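Local coordinates for protein separin (Saccharomyces cerevisiae, PDB 5U1T) that cleaves the cohesin subunit MCD1/SCC1 as a caspase-like cysteine protease at the onset of anaphase, and is held inactive by securin for most of the cell cycle, at residues A[135-140]-A[151-156]; A[144-149]-A[183-188]; A[177-182]-A[194-199]. All coordinates share one frame; numbering follows the deposited sequence.

Contact 1: residues A[135-140]-A[151-156]; sequences LALQII and PHILEL
Leu137 reaches across to Ile153 and Leu156 with its two methyl branches. Its CB points toward the helix of Ile153. CG lies anti to the carbonyl carbon (chi1 -72°), and the fork opens there. CD1 meets CD2 of Leu156 at 4.1 Å, a meeting of two leucines tip to tip. CD2 comes to 4.1 Å from CG1 of Ile153; these two side chains run past one another, each heading for the other's helix. The segments belong to consecutive helices, 129-142 and 146-158, which form an antiparallel helical hairpin in the all-helical N-terminal part of separase. The axes of the two short segments stay 12.7 Å apart at closest, at 150° between their directions. At that spacing the backbones do not touch and side-chain ends bridge the gap. One turn on from Leu137, the CG2 methyl of Ile140 meets CD1 of Ile153, 4.0 Å away. Ile153 therefore serves both turns of the first helix, CG1 for one and CD1 for the other. The four touching residues are buried and apolar. From helix 172-185, Ile178 packs on Leu137 and Phe182 on both Leu137 and Ile153, and Leu117 of helix 113-117 touches Leu137, Ile140 and Leu156.

Contact 2: residues A[144-149]-A[183-188]; sequences KLVDEY and FSVTTS
Val146 and Val185 make the apolar part of this contact, methyl against methyl. CG2 of Val146 lies 3.9 Å from CG2 of Val185, and the two side chains meet roughly perpendicular to each other. The other branch, CG1 of Val146, is anti to the backbone N (chi1 177°) and comes only loosely to Thr186, whose CB is 4.4 Å away. Val146 is buried, with Phe182 and Leu141 also against it. Thr186 is buried too. It is the first residue past the helix to leave helical backbone angles, and its hydroxyl is used within its own segment: OG1 donates to the backbone O of Ser188 at 2.6 Å, in the carbonyl plane and on a lone pair.

The outer part is exposed and takes in Val185, Asp147 and Thr187. Here a single hydrogen bond joins the segments, from OG1 of Thr187 to OD1 of Asp147 at 2.8 Å. The hydroxyl approaches the syn lone pair of OD1, on the side of the other carboxylate oxygen. Both residues of the bond are exposed, so water can probably compete for it. The chain turns at both segments. Lys144 closes the helix before it with a Schellman motif, and after Leu145 the chain enters the weakly bonded start of helix 146-158. The contact therefore sets the start of helix 146-158 against the C-terminal end of helix 172-185 and the loop that follows it. Leu141 of helix 129-142 touches both valines, while Phe193 of helix 190-203 packs on Thr186.

Contact 3: residues A[177-182]-A[194-199]; sequences KIVLSF and GLKFLQ
Leu180 and Phe197 both carry CG anti to the backbone N, with chi1 174° and 162°, and the two side chains run alongside each other in the same sense. This puts the CD1 methyl of Leu180 over one face of the Phe197 ring. It sits 4.1 Å from the ring centroid and only 9° off the normal, a CH-pi contact over the centre. CB of Leu180 adds to it nearer the ring's root, 3.9 Å from CD1 of Phe197. Val179 meets the same phenylalanine at its base: CG1 packs on CB of Phe197 at 3.7 Å. The helices, 172-185 and 190-203, are consecutive and nearly antiparallel, another hairpin of the helical domain. The axes of the two short segments approach to 9.1 Å, and the CA atoms of Val179 and Phe197 are 6.0 Å apart. With an alanine at Phe197 the ring goes, and the CD1 methyl of Leu180 would probably lose the face it rests on and be freer to turn. Lys196 also starts toward the first helix, its CG near Val179. Its amine then bends off, to a salt bridge with Asp160 and a hydrogen bond from NZ to OE1 of Gln199 at 3.0 Å. Lys210, from a loop, touches Phe197, and Phe157 of helix 146-158 packs on Val179.

In the fold
Contacts 1 and 3 are buried and join consecutive antiparallel helices, while contact 2 reaches across the hairpins and has an exposed side. Contact 2 shares helix 146-158 with contact 1 and helix 172-185 with contact 3. Phe182, on a helix of contact 3 but not touching 194-199, packs on Ile153 and the backbone of Leu137 in contact 1 and on Val146 in contact 2. The chemistry follows the place. Contact 1 is wholly aliphatic across widely spaced axes. Contact 3 has closer helices and an aromatic face. Contact 2, at helix ends, adds a threonine-carboxylate bond. All lie at one end of the elongated chain, far from the presumed protease active site.

Contact 1: residues A[135-140]-A[151-156]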
loop_
_atom_site.group_PDB
_atom_site.type_symbol
_atom_site.label_atom_id
_atom_site.label_comp_id
_atom_site.label_asym_id
_atom_site.label_seq_id
_atom_site.Cartn_x
_atom_site.Cartn_y
_atom_site.Cartn_z
ATOM N N LEU A 135 46.346 25.982 -42.135
ATOM C CA LEU A 135 46.904 24.870 -42.902
ATOM C C LEU A 135 46.270 24.818 -44.300
ATOM O O LEU A 135 46.952 24.572 -45.295
ATOM C CB LEU A 135 46.714 23.548 -42.165
ATOM C CG LEU A 135 47.382 23.467 -40.781
ATOM C CD1 LEU A 135 46.885 22.268 -39.936
ATOM C CD2 LEU A 135 48.871 23.407 -40.948
ATOM N N ALA A 136 44.970 25.073 -44.366
ATOM C CA ALA A 136 44.271 25.093 -45.631
ATOM C C ALA A 136 44.788 26.234 -46.501
ATOM O O ALA A 136 44.936 26.078 -47.722
ATOM C CB ALA A 136 42.771 25.213 -45.414
ATOM N N LEU A 137 45.069 27.377 -45.890
ATOM C CA LEU A 137 45.628 28.497 -46.650
ATOM C C LEU A 137 47.040 28.173 -47.133
ATOM O O LEU A 137 47.409 28.523 -48.250
ATOM C CB LEU A 137 45.636 29.780 -45.823
ATOM C CG LEU A 137 44.260 30.404 -45.597
ATOM C CD1 LEU A 137 44.369 31.677 -44.795
ATOM C CD2 LEU A 137 43.542 30.659 -46.897
ATOM N N GLN A 138 47.817 27.496 -46.292
ATOM C CA GLN A 138 49.154 27.042 -46.664
ATOM C C GLN A 138 49.078 26.170 -47.904
ATOM O O GLN A 138 49.839 26.369 -48.855
ATOM C CB GLN A 138 49.812 26.276 -45.503
ATOM C CG GLN A 138 51.205 25.688 -45.775
ATOM C CD GLN A 138 52.274 26.747 -46.045
ATOM O OE1 GLN A 138 52.106 27.925 -45.719
ATOM N NE2 GLN A 138 53.381 26.322 -46.655
ATOM N N ILE A 139 48.145 25.222 -47.905
ATOM C CA ILE A 139 47.964 24.308 -49.025
ATOM C C ILE A 139 47.567 25.072 -50.290
ATOM O O ILE A 139 48.175 24.864 -51.344
ATOM C CB ILE A 139 46.915 23.216 -48.691
ATOM C CG1 ILE A 139 47.414 22.361 -47.524
ATOM C CG2 ILE A 139 46.653 22.329 -49.888
ATOM C CD1 ILE A 139 46.452 21.302 -47.069
ATOM N N ILE A 140 46.581 25.968 -50.185
ATOM C CA ILE A 140 46.134 26.769 -51.335
ATOM C C ILE A 140 47.311 27.547 -51.909
ATOM O O ILE A 140 47.465 27.717 -53.134
ATOM C CB ILE A 140 45.005 27.749 -50.950
ATOM C CG1 ILE A 140 43.785 26.986 -50.433
ATOM C CG2 ILE A 140 44.604 28.607 -52.139
ATOM C CD1 ILE A 140 42.683 27.868 -49.911
ATOM N N PRO A 151 37.918 34.715 -54.630
ATOM C CA PRO A 151 36.734 35.272 -53.952
ATOM C C PRO A 151 36.444 34.631 -52.588
ATOM O O PRO A 151 35.882 35.284 -51.711
ATOM C CB PRO A 151 35.598 34.975 -54.928
ATOM C CG PRO A 151 36.079 33.792 -55.701
ATOM C CD PRO A 151 37.552 33.998 -55.863
ATOM N N HIS A 152 36.832 33.380 -52.398
ATOM C CA HIS A 152 36.629 32.757 -51.095
ATOM C C HIS A 152 37.634 33.246 -50.062
ATOM O O HIS A 152 37.313 33.383 -48.879
ATOM C CB HIS A 152 36.712 31.247 -51.219
ATOM C CG HIS A 152 35.820 30.700 -52.278
ATOM N ND1 HIS A 152 34.503 31.079 -52.395
ATOM C CD2 HIS A 152 36.050 29.805 -53.267
ATOM C CE1 HIS A 152 33.956 30.441 -53.415
ATOM N NE2 HIS A 152 34.874 29.662 -53.960
ATOM N N ILE A 153 38.856 33.494 -50.508
ATOM C CA ILE A 153 39.884 33.952 -49.602
ATOM C C ILE A 153 39.571 35.382 -49.212
ATOM O O ILE A 153 39.744 35.775 -48.057
ATOM C CB ILE A 153 41.263 33.824 -50.230
ATOM C CG1 ILE A 153 41.701 32.368 -50.144
ATOM C CG2 ILE A 153 42.268 34.681 -49.510
ATOM C CD1 ILE A 153 42.687 32.000 -51.181
ATOM N N LEU A 154 39.062 36.148 -50.168
ATOM C CA LEU A 154 38.622 37.498 -49.865
ATOM C C LEU A 154 37.435 37.467 -48.899
ATOM O O LEU A 154 37.453 38.166 -47.891
ATOM C CB LEU A 154 38.272 38.254 -51.145
ATOM C CG LEU A 154 39.474 38.578 -52.048
ATOM C CD1 LEU A 154 39.071 39.357 -53.301
ATOM C CD2 LEU A 154 40.573 39.316 -51.286
ATOM N N GLU A 155 36.428 36.638 -49.183
ATOM C CA GLU A 155 35.229 36.514 -48.327
ATOM C C GLU A 155 35.586 36.160 -46.874
ATOM O O GLU A 155 35.088 36.770 -45.921
ATOM C CB GLU A 155 34.265 35.467 -48.913
ATOM C CG GLU A 155 33.277 34.856 -47.913
ATOM C CD GLU A 155 32.159 35.807 -47.477
ATOM O OE1 GLU A 155 31.347 35.409 -46.600
ATOM O OE2 GLU A 155 32.085 36.943 -48.005
ATOM N N LEU A 156 36.461 35.169 -46.743
ATOM C CA LEU A 156 37.099 34.807 -45.487
ATOM C C LEU A 156 37.623 36.017 -44.733
ATOM O O LEU A 156 37.184 36.319 -43.626
ATOM C CB LEU A 156 38.254 33.844 -45.757
ATOM C CG LEU A 156 39.145 33.507 -44.576
ATOM C CD1 LEU A 156 38.304 32.713 -43.625
ATOM C CD2 LEU A 156 40.373 32.727 -45.015
#

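Contact 2: residues A[144-149]-A[183-188]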
loop_
_atom_site.group_PDB
_atom_site.type_symbol
_atom_site.label_atom_id
_atom_site.label_comp_id
_atom_site.label_asym_id
_atom_site.label_seq_id
_atom_site.Cartn_x
_atom_site.Cartn_y
_atom_site.Cartn_z
ATOM N N LYS A 144 49.438 26.644 -55.467
ATOM C CA LYS A 144 49.365 27.790 -56.382
ATOM C C LYS A 144 47.947 27.986 -56.902
ATOM O O LYS A 144 47.739 28.325 -58.068
ATOM C CB LYS A 144 50.335 27.629 -57.565
ATOM C CG LYS A 144 51.751 27.246 -57.180
ATOM C CD LYS A 144 52.756 27.929 -58.094
ATOM C CE LYS A 144 54.142 27.331 -57.933
ATOM N NZ LYS A 144 54.060 25.839 -57.943
ATOM N N LEU A 145 46.970 27.779 -56.026
ATOM C CA LEU A 145 45.573 27.866 -56.437
ATOM C C LEU A 145 44.937 29.150 -55.941
ATOM O O LEU A 145 43.720 29.229 -55.792
ATOM C CB LEU A 145 44.788 26.661 -55.929
ATOM C CG LEU A 145 45.267 25.317 -56.457
ATOM C CD1 LEU A 145 44.502 24.191 -55.767
ATOM C CD2 LEU A 145 45.132 25.257 -57.983
ATOM N N VAL A 146 45.766 30.161 -55.703
ATOM C CA VAL A 146 45.274 31.379 -55.090
ATOM C C VAL A 146 44.267 32.059 -56.014
ATOM O O VAL A 146 43.211 32.503 -55.571
ATOM C CB VAL A 146 46.438 32.329 -54.723
ATOM C CG1 VAL A 146 45.918 33.634 -54.158
ATOM C CG2 VAL A 146 47.371 31.658 -53.714
ATOM N N ASP A 147 44.573 32.094 -57.305
ATOM C CA ASP A 147 43.677 32.696 -58.292
ATOM C C ASP A 147 42.244 32.120 -58.269
ATOM O O ASP A 147 41.269 32.872 -58.274
ATOM C CB ASP A 147 44.273 32.550 -59.705
ATOM C CG ASP A 147 45.157 33.737 -60.105
ATOM O OD1 ASP A 147 45.209 34.724 -59.327
ATOM O OD2 ASP A 147 45.787 33.684 -61.200
ATOM N N GLU A 148 42.118 30.797 -58.246
ATOM C CA GLU A 148 40.805 30.152 -58.255
ATOM C C GLU A 148 40.103 30.267 -56.914
ATOM O O GLU A 148 38.873 30.212 -56.844
ATOM C CB GLU A 148 40.918 28.674 -58.648
ATOM C CG GLU A 148 42.283 28.034 -58.411
ATOM C CD GLU A 148 43.304 28.408 -59.478
ATOM O OE1 GLU A 148 43.506 27.624 -60.428
ATOM O OE2 GLU A 148 43.901 29.499 -59.365
ATOM N N TYR A 149 40.867 30.425 -55.844
ATOM C CA TYR A 149 40.262 30.523 -54.524
ATOM C C TYR A 149 39.923 31.952 -54.157
ATOM O O TYR A 149 39.338 32.202 -53.106
ATOM C CB TYR A 149 41.193 29.933 -53.475
ATOM C CG TYR A 149 40.917 28.487 -53.152
ATOM C CD1 TYR A 149 41.533 27.474 -53.865
ATOM C CD2 TYR A 149 40.047 28.136 -52.133
ATOM C CE1 TYR A 149 41.296 26.154 -53.581
ATOM C CE2 TYR A 149 39.802 26.808 -51.838
ATOM C CZ TYR A 149 40.433 25.819 -52.566
ATOM O OH TYR A 149 40.201 24.487 -52.291
ATOM N N PHE A 183 49.482 38.208 -50.600
ATOM C CA PHE A 183 49.612 39.504 -51.217
ATOM C C PHE A 183 50.684 39.423 -52.251
ATOM O O PHE A 183 50.558 39.947 -53.333
ATOM C CB PHE A 183 50.011 40.504 -50.162
ATOM C CG PHE A 183 50.643 41.737 -50.702
ATOM C CD1 PHE A 183 49.882 42.706 -51.311
ATOM C CD2 PHE A 183 51.992 41.944 -50.556
ATOM C CE1 PHE A 183 50.465 43.853 -51.786
ATOM C CE2 PHE A 183 52.584 43.085 -51.031
ATOM C CZ PHE A 183 51.816 44.040 -51.646
ATOM N N SER A 184 51.753 38.743 -51.904
ATOM C CA SER A 184 52.854 38.574 -52.839
ATOM C C SER A 184 52.440 37.867 -54.137
ATOM O O SER A 184 52.651 38.404 -55.230
ATOM C CB SER A 184 53.995 37.805 -52.173
ATOM O OG SER A 184 54.826 37.221 -53.164
ATOM N N VAL A 185 51.847 36.676 -54.027
ATOM C CA VAL A 185 51.630 35.835 -55.210
ATOM C C VAL A 185 50.394 36.182 -56.031
ATOM O O VAL A 185 50.294 35.769 -57.183
ATOM C CB VAL A 185 51.514 34.342 -54.843
ATOM C CG1 VAL A 185 52.818 33.816 -54.291
ATOM C CG2 VAL A 185 50.390 34.138 -53.863
ATOM N N THR A 186 49.451 36.920 -55.454
ATOM C CA THR A 186 48.178 37.144 -56.131
ATOM C C THR A 186 48.333 38.054 -57.359
ATOM O O THR A 186 49.136 39.004 -57.371
ATOM C CB THR A 186 47.119 37.735 -55.168
ATOM O OG1 THR A 186 45.875 37.897 -55.858
ATOM C CG2 THR A 186 47.569 39.073 -54.619
ATOM N N THR A 187 47.574 37.740 -58.406
ATOM C CA THR A 187 47.618 38.529 -59.624
ATOM C C THR A 187 46.537 39.604 -59.572
ATOM O O THR A 187 46.395 40.402 -60.504
ATOM C CB THR A 187 47.443 37.656 -60.904
ATOM O OG1 THR A 187 46.284 36.827 -60.784
ATOM C CG2 THR A 187 48.656 36.760 -61.126
ATOM N N SER A 188 45.778 39.630 -58.480
ATOM C CA SER A 188 44.786 40.680 -58.296
ATOM C C SER A 188 44.538 41.029 -56.835
ATOM O O SER A 188 44.935 40.291 -55.930
ATOM C CB SER A 188 43.468 40.286 -58.947
ATOM O OG SER A 188 42.554 41.365 -58.880
#

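Contact 3: residues A[177-182]-A[194-199]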
loop_
_atom_site.group_PDB
_atom_site.type_symbol
_atom_site.label_atom_id
_atom_site.label_comp_id
_atom_site.label_asym_id
_atom_site.label_seq_id
_atom_site.Cartn_x
_atom_site.Cartn_y
_atom_site.Cartn_z
ATOM N N LYS A 177 51.642 36.434 -41.639
ATOM C CA LYS A 177 52.656 36.056 -42.616
ATOM C C LYS A 177 51.989 35.409 -43.825
ATOM O O LYS A 177 52.395 35.631 -44.967
ATOM C CB LYS A 177 53.676 35.104 -42.001
ATOM C CG LYS A 177 54.875 34.862 -42.855
ATOM C CD LYS A 177 55.783 33.816 -42.265
ATOM C CE LYS A 177 57.032 33.680 -43.126
ATOM N NZ LYS A 177 57.829 32.475 -42.783
ATOM N N ILE A 178 50.962 34.601 -43.564
ATOM C CA ILE A 178 50.190 33.953 -44.620
ATOM C C ILE A 178 49.564 35.009 -45.531
ATOM O O ILE A 178 49.526 34.840 -46.747
ATOM C CB ILE A 178 49.111 33.009 -44.016
ATOM C CG1 ILE A 178 49.706 31.623 -43.773
ATOM C CG2 ILE A 178 47.918 32.877 -44.923
ATOM C CD1 ILE A 178 50.244 30.959 -45.032
ATOM N N VAL A 179 49.123 36.116 -44.937
ATOM C CA VAL A 179 48.520 37.226 -45.672
ATOM C C VAL A 179 49.503 37.936 -46.618
ATOM O O VAL A 179 49.170 38.247 -47.765
ATOM C CB VAL A 179 47.928 38.261 -44.699
ATOM C CG1 VAL A 179 47.406 39.482 -45.446
ATOM C CG2 VAL A 179 46.825 37.629 -43.887
ATOM N N LEU A 180 50.697 38.178 -46.117
ATOM C CA LEU A 180 51.711 38.831 -46.883
ATOM C C LEU A 180 52.079 37.970 -48.043
ATOM O O LEU A 180 52.270 38.452 -49.141
ATOM C CB LEU A 180 52.944 39.037 -46.037
ATOM C CG LEU A 180 54.100 39.606 -46.840
ATOM C CD1 LEU A 180 53.826 41.074 -47.073
ATOM C CD2 LEU A 180 55.413 39.408 -46.112
ATOM N N SER A 181 52.152 36.673 -47.814
ATOM C CA SER A 181 52.515 35.780 -48.886
ATOM C C SER A 181 51.419 35.685 -49.939
ATOM O O SER A 181 51.697 35.475 -51.095
ATOM C CB SER A 181 52.961 34.436 -48.351
ATOM O OG SER A 181 51.905 33.531 -48.396
ATOM N N PHE A 182 50.172 35.833 -49.541
ATOM C CA PHE A 182 49.099 35.836 -50.505
ATOM C C PHE A 182 49.191 37.126 -51.293
ATOM O O PHE A 182 49.013 37.146 -52.493
ATOM C CB PHE A 182 47.756 35.714 -49.809
ATOM C CG PHE A 182 47.231 34.320 -49.779
ATOM C CD1 PHE A 182 47.898 33.338 -49.090
ATOM C CD2 PHE A 182 46.097 33.989 -50.461
ATOM C CE1 PHE A 182 47.440 32.052 -49.072
ATOM C CE2 PHE A 182 45.627 32.702 -50.447
ATOM C CZ PHE A 182 46.297 31.734 -49.750
ATOM N N GLY A 194 47.197 43.836 -48.933
ATOM C CA GLY A 194 47.960 44.901 -48.301
ATOM C C GLY A 194 47.240 45.542 -47.121
ATOM O O GLY A 194 47.758 45.568 -46.008
ATOM N N LEU A 195 46.034 46.042 -47.364
ATOM C CA LEU A 195 45.215 46.649 -46.322
ATOM C C LEU A 195 45.052 45.735 -45.107
ATOM O O LEU A 195 45.204 46.175 -43.958
ATOM C CB LEU A 195 43.836 47.017 -46.880
ATOM C CG LEU A 195 43.731 48.214 -47.831
ATOM C CD1 LEU A 195 42.467 48.137 -48.666
ATOM C CD2 LEU A 195 43.746 49.507 -47.041
ATOM N N LYS A 196 44.738 44.463 -45.359
ATOM C CA LYS A 196 44.530 43.498 -44.284
ATOM C C LYS A 196 45.819 43.241 -43.500
ATOM O O LYS A 196 45.791 43.151 -42.269
ATOM C CB LYS A 196 43.991 42.177 -44.841
ATOM C CG LYS A 196 43.704 41.118 -43.766
ATOM C CD LYS A 196 42.685 41.611 -42.767
ATOM C CE LYS A 196 41.339 41.873 -43.413
ATOM N NZ LYS A 196 40.297 42.269 -42.418
ATOM N N PHE A 197 46.934 43.117 -44.224
ATOM C CA PHE A 197 48.239 42.826 -43.629
ATOM C C PHE A 197 48.728 43.949 -42.722
ATOM O O PHE A 197 49.277 43.692 -41.643
ATOM C CB PHE A 197 49.280 42.559 -44.721
ATOM C CG PHE A 197 50.706 42.664 -44.244
ATOM C CD1 PHE A 197 51.312 41.609 -43.581
ATOM C CD2 PHE A 197 51.447 43.819 -44.471
ATOM C CE1 PHE A 197 52.626 41.709 -43.144
ATOM C CE2 PHE A 197 52.752 43.918 -44.037
ATOM C CZ PHE A 197 53.345 42.862 -43.378
ATOM N N LEU A 198 48.550 45.190 -43.170
ATOM C CA LEU A 198 48.888 46.347 -42.340
ATOM C C LEU A 198 48.011 46.338 -41.095
ATOM O O LEU A 198 48.507 46.496 -39.975
ATOM C CB LEU A 198 48.725 47.667 -43.110
ATOM C CG LEU A 198 49.668 47.862 -44.301
ATOM C CD1 LEU A 198 49.512 49.246 -44.933
ATOM C CD2 LEU A 198 51.111 47.613 -43.891
ATOM N N GLN A 199 46.712 46.136 -41.301
ATOM C CA GLN A 199 45.762 46.075 -40.197
ATOM C C GLN A 199 46.194 45.049 -39.150
ATOM O O GLN A 199 46.225 45.357 -37.964
ATOM C CB GLN A 199 44.364 45.753 -40.720
ATOM C CG GLN A 199 43.340 45.441 -39.633
ATOM C CD GLN A 199 42.191 44.583 -40.146
ATOM O OE1 GLN A 199 41.954 44.496 -41.353
ATOM N NE2 GLN A 199 41.485 43.937 -39.233
#